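Local coordinates for protein salicylate 5-hydroxylase, large oxygenase component (Ralstonia sp., PDB 7C8Z) that serves as the oxygenase component that hydroxylates salicylate at position 5 to give gentisate, using a [2Fe-2S] cluster and a separate catalytic-domain iron, at residues 72-77 with 95-100; 337-342 with 357-362. All blocks are in the same frame, centred on the assembly; numbering follows the deposited sequence.

Overall arrangement
Both contacts are buried, contact 2 entirely and contact 1 with two partly exposed glutamates, but they belong to different domains. Contact 1 lies in the Rieske domain, where the end of strand 69-73 and the 3-10 turn after it meet the end of strand 91-97. Contact 2 lies in the catalytic domain and pairs neighbouring strands 338-346 and 352-361 of its antiparallel sheet. The chemistry differs accordingly. Side chains carry contact 1, with a methionine, an isoleucine and an arginine that reaches a carbonyl and a carboxylate. Backbone hydrogen bonds carry contact 2, with ring packing on both faces. Their centres are about 17 Å apart. Leu73 CD1 lies 3.8 Å from Phe359 CD1, so this packing joins the two domains.

Contact 1 (72-77 with 95-100); sequences GLEAEI and MVRDPD
Ile77 and Met95 pack together inside the Rieske domain. Strands 69-73 and 91-97 belong to the same antiparallel sheet but are not neighbours in it, so side chains make this contact. Ile77 CD1 lies 3.7 Å from Met95 CG. The Met95 chain leaves extended and bends at its last torsion (chi3 86°). This brings the methyl CE against the 3-10 turn, 3.7 Å from both Leu73 O and Ile77 CG1. Beside this apolar patch, Arg97 also bends at chi3 (-44°) and brings its guanidinium to the end of the turn. Ile77 O lies at the guanidinium edge, facing Arg97 NE; the modelled distance is too short to be trusted, so the details of this bond are doubtful. Arg97 NH2 forms a long salt bridge to Glu74 OE1 at 3.3 Å. The bond is bent, 141° at the hydrogen, and OE1 is met on its anti side. The guanidinium therefore lies between Glu74, where the turn starts, and Ile77, just after it. The turn is closed by backbone bonds from Glu76 N to Leu73 O and from Ile77 N to Glu74 O. Further out, Ile103 and Val185 touch Met95. Lys84 forms a salt bridge with Glu76 OE2, and that same oxygen accepts from Leu73 N at 2.9 Å.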
# COMPACT_ATOMS: atom_id res chain seq x y z
N GLY A 72 24.19 -0.68 18.07
CA GLY A 72 25.03 -1.07 16.95
C GLY A 72 26.36 -1.66 17.39
O GLY A 72 26.49 -2.20 18.48
N LEU A 73 27.32 -1.58 16.47
CA LEU A 73 28.68 -2.04 16.70
C LEU A 73 29.65 -0.87 16.56
O LEU A 73 29.44 0.04 15.75
CB LEU A 73 29.07 -3.13 15.70
CG LEU A 73 28.19 -4.38 15.76
CD1 LEU A 73 28.79 -5.49 14.90
CD2 LEU A 73 28.04 -4.83 17.20
N GLU A 74 30.74 -0.92 17.35
CA GLU A 74 31.74 0.14 17.27
C GLU A 74 32.37 0.22 15.89
O GLU A 74 32.69 1.31 15.41
CB GLU A 74 32.82 -0.07 18.33
CG GLU A 74 32.30 0.00 19.75
CD GLU A 74 33.36 0.46 20.74
OE1 GLU A 74 34.19 1.32 20.38
OE2 GLU A 74 33.36 -0.04 21.89
N ALA A 75 32.55 -0.93 15.23
CA ALA A 75 33.15 -0.96 13.90
C ALA A 75 32.33 -0.21 12.87
O ALA A 75 32.87 0.19 11.83
CB ALA A 75 33.35 -2.40 13.45
N GLU A 76 31.03 -0.00 13.11
CA GLU A 76 30.24 0.79 12.18
C GLU A 76 30.60 2.27 12.22
O GLU A 76 30.25 3.01 11.30
CB GLU A 76 28.74 0.64 12.47
CG GLU A 76 28.30 -0.76 12.86
CD GLU A 76 26.80 -0.93 12.84
OE1 GLU A 76 26.22 -1.07 11.75
OE2 GLU A 76 26.19 -0.90 13.92
N ILE A 77 31.31 2.72 13.26
CA ILE A 77 31.66 4.13 13.38
C ILE A 77 33.10 4.26 13.86
O ILE A 77 33.34 4.72 14.99
CB ILE A 77 30.68 4.85 14.31
CG1 ILE A 77 30.38 4.01 15.56
CG2 ILE A 77 29.38 5.15 13.58
CD1 ILE A 77 29.94 4.84 16.75
N MET A 95 23.79 7.23 16.61
CA MET A 95 24.98 6.77 17.32
C MET A 95 26.19 7.31 16.57
O MET A 95 26.43 6.93 15.42
CB MET A 95 25.01 5.24 17.40
CG MET A 95 26.37 4.67 17.77
SD MET A 95 26.47 2.88 17.61
CE MET A 95 26.89 2.71 15.88
N VAL A 96 26.94 8.21 17.21
CA VAL A 96 28.06 8.87 16.55
C VAL A 96 29.31 8.72 17.39
O VAL A 96 29.27 8.79 18.63
CB VAL A 96 27.75 10.36 16.28
CG1 VAL A 96 27.49 11.10 17.59
CG2 VAL A 96 28.89 11.01 15.50
N ARG A 97 30.45 8.55 16.73
CA ARG A 97 31.72 8.53 17.43
C ARG A 97 32.18 9.95 17.70
O ARG A 97 32.29 10.76 16.78
CB ARG A 97 32.79 7.79 16.63
CG ARG A 97 34.15 7.84 17.32
CD ARG A 97 35.00 6.62 17.01
NE ARG A 97 34.24 5.38 17.08
CZ ARG A 97 34.03 4.68 18.20
NH1 ARG A 97 34.51 5.12 19.35
NH2 ARG A 97 33.33 3.56 18.15
N ASP A 98 32.45 10.25 18.97
CA ASP A 98 32.85 11.58 19.39
C ASP A 98 34.29 11.85 18.98
O ASP A 98 35.09 10.92 18.87
CB ASP A 98 32.71 11.71 20.91
CG ASP A 98 32.62 13.15 21.36
OD1 ASP A 98 31.49 13.69 21.38
OD2 ASP A 98 33.66 13.76 21.68
N PRO A 99 34.64 13.13 18.74
CA PRO A 99 36.04 13.46 18.44
C PRO A 99 37.05 12.97 19.47
O PRO A 99 38.22 12.79 19.13
CB PRO A 99 36.02 15.00 18.38
CG PRO A 99 34.65 15.32 17.91
CD PRO A 99 33.74 14.26 18.48
N ASP A 100 36.62 12.74 20.71
CA ASP A 100 37.54 12.24 21.72
C ASP A 100 37.76 10.74 21.63
O ASP A 100 38.74 10.24 22.20
CB ASP A 100 37.04 12.60 23.13
CG ASP A 100 35.63 12.10 23.40
OD1 ASP A 100 35.27 10.99 22.96
OD2 ASP A 100 34.88 12.83 24.08

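Contact 2 (337-342 with 357-362)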
# COMPACT_ATOMS: atom_id res chain seq x y z
N ASN A 337 29.96 -20.98 12.09
CA ASN A 337 30.95 -19.96 11.74
C ASN A 337 30.32 -18.63 11.34
O ASN A 337 31.04 -17.72 10.91
CB ASN A 337 31.86 -20.47 10.64
CG ASN A 337 32.80 -21.57 11.11
OD1 ASN A 337 32.87 -22.65 10.51
ND2 ASN A 337 33.49 -21.31 12.20
N SER A 338 29.00 -18.50 11.46
CA SER A 338 28.31 -17.25 11.21
C SER A 338 27.97 -16.57 12.53
O SER A 338 27.35 -17.17 13.42
CB SER A 338 27.03 -17.49 10.41
OG SER A 338 26.53 -16.28 9.87
N VAL A 339 28.33 -15.29 12.63
CA VAL A 339 28.13 -14.52 13.84
C VAL A 339 27.52 -13.17 13.46
O VAL A 339 28.03 -12.46 12.57
CB VAL A 339 29.42 -14.35 14.67
CG1 VAL A 339 30.53 -13.72 13.87
CG2 VAL A 339 29.15 -13.56 15.94
N SER A 340 26.41 -12.84 14.10
CA SER A 340 25.63 -11.68 13.71
C SER A 340 24.87 -11.15 14.92
O SER A 340 24.68 -11.85 15.91
CB SER A 340 24.65 -12.02 12.58
OG SER A 340 23.54 -12.75 13.08
N THR A 341 24.47 -9.90 14.83
CA THR A 341 23.43 -9.38 15.71
C THR A 341 22.16 -9.19 14.90
O THR A 341 22.21 -8.94 13.70
CB THR A 341 23.84 -8.07 16.41
OG1 THR A 341 24.12 -7.07 15.44
CG2 THR A 341 25.07 -8.28 17.29
N ARG A 342 21.03 -9.38 15.56
CA ARG A 342 19.71 -9.29 14.95
C ARG A 342 18.89 -8.31 15.78
O ARG A 342 18.53 -8.61 16.93
CB ARG A 342 19.04 -10.65 14.88
CG ARG A 342 19.94 -11.74 14.34
CD ARG A 342 19.32 -13.09 14.59
NE ARG A 342 20.14 -14.17 14.06
CZ ARG A 342 19.76 -15.44 14.03
NH1 ARG A 342 18.57 -15.78 14.50
NH2 ARG A 342 20.57 -16.37 13.52
N THR A 357 23.00 -7.67 11.24
CA THR A 357 24.35 -7.17 11.02
C THR A 357 25.28 -8.37 11.14
O THR A 357 25.53 -8.88 12.25
CB THR A 357 24.72 -6.09 12.03
OG1 THR A 357 23.64 -5.16 12.16
CG2 THR A 357 25.97 -5.35 11.59
N HIS A 358 25.76 -8.86 10.00
CA HIS A 358 26.71 -9.97 9.97
C HIS A 358 28.12 -9.42 10.04
O HIS A 358 28.47 -8.52 9.26
CB HIS A 358 26.54 -10.80 8.70
CG HIS A 358 25.28 -11.61 8.66
ND1 HIS A 358 25.27 -12.98 8.78
CD2 HIS A 358 23.99 -11.24 8.50
CE1 HIS A 358 24.03 -13.42 8.71
NE2 HIS A 358 23.23 -12.38 8.53
N PHE A 359 28.93 -9.97 10.94
CA PHE A 359 30.28 -9.45 11.12
C PHE A 359 31.28 -10.59 11.32
O PHE A 359 30.91 -11.72 11.65
CB PHE A 359 30.37 -8.47 12.30
CG PHE A 359 29.97 -9.07 13.62
CD1 PHE A 359 28.64 -9.15 14.00
CD2 PHE A 359 30.94 -9.53 14.51
CE1 PHE A 359 28.28 -9.69 15.22
CE2 PHE A 359 30.58 -10.08 15.73
CZ PHE A 359 29.25 -10.15 16.08
N GLY A 360 32.55 -10.26 11.10
CA GLY A 360 33.66 -11.14 11.40
C GLY A 360 34.65 -10.44 12.29
O GLY A 360 34.35 -9.36 12.82
N PHE A 361 35.83 -11.01 12.47
CA PHE A 361 36.86 -10.44 13.33
C PHE A 361 38.03 -9.96 12.49
O PHE A 361 38.25 -10.42 11.36
CB PHE A 361 37.33 -11.45 14.37
CG PHE A 361 36.21 -12.12 15.11
CD1 PHE A 361 35.60 -11.50 16.19
CD2 PHE A 361 35.75 -13.36 14.71
CE1 PHE A 361 34.57 -12.10 16.86
CE2 PHE A 361 34.71 -13.97 15.39
CZ PHE A 361 34.12 -13.34 16.46
N GLU A 362 38.79 -9.01 13.05
CA GLU A 362 39.91 -8.43 12.32
C GLU A 362 40.97 -9.46 11.97
O GLU A 362 41.60 -9.36 10.91
CB GLU A 362 40.51 -7.26 13.10
CG GLU A 362 41.03 -6.12 12.22
CD GLU A 362 39.93 -5.19 11.73
OE1 GLU A 362 39.47 -5.35 10.58
OE2 GLU A 362 39.52 -4.28 12.49
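Strands 338-346 and 352-361 form a beta hairpin in the sheet of the catalytic domain. Thr341 and Thr357 are an antiparallel hydrogen-bonded pair. Thr341 N donates to Thr357 O at 3.0 Å, and Thr357 N donates to Thr341 O at 2.9 Å. Phe359 N gives a third, nearly straight bond to Val339 O (176° at the hydrogen). Ser340 and His358 are a non-hydrogen-bonded pair, and their side chains share one face of the sheet. There Ser340 CB sits over the centre of the His358 ring in a CH-pi contact, 4.0 Å from the centroid. Ser338 OG lies at the edge of that ring. Ser340 OG turns elsewhere and bonds to Gln333 on the next strand. The other face carries Val339, Thr341, Thr357 and Phe359. With chi1 at 59°, Phe359 CG lies between its backbone N and carbonyl carbon, and the ring swings back across strand 338-346. One ring face covers Val339 O, offset toward the rim. Thr341 and Thr357 lie side by side here, and Thr341 OG1 bonds to Tyr70 of the Rieske domain. Val339 CG2 packs against CZ of the Phe359 ring, the two side chains crossing at about a right angle.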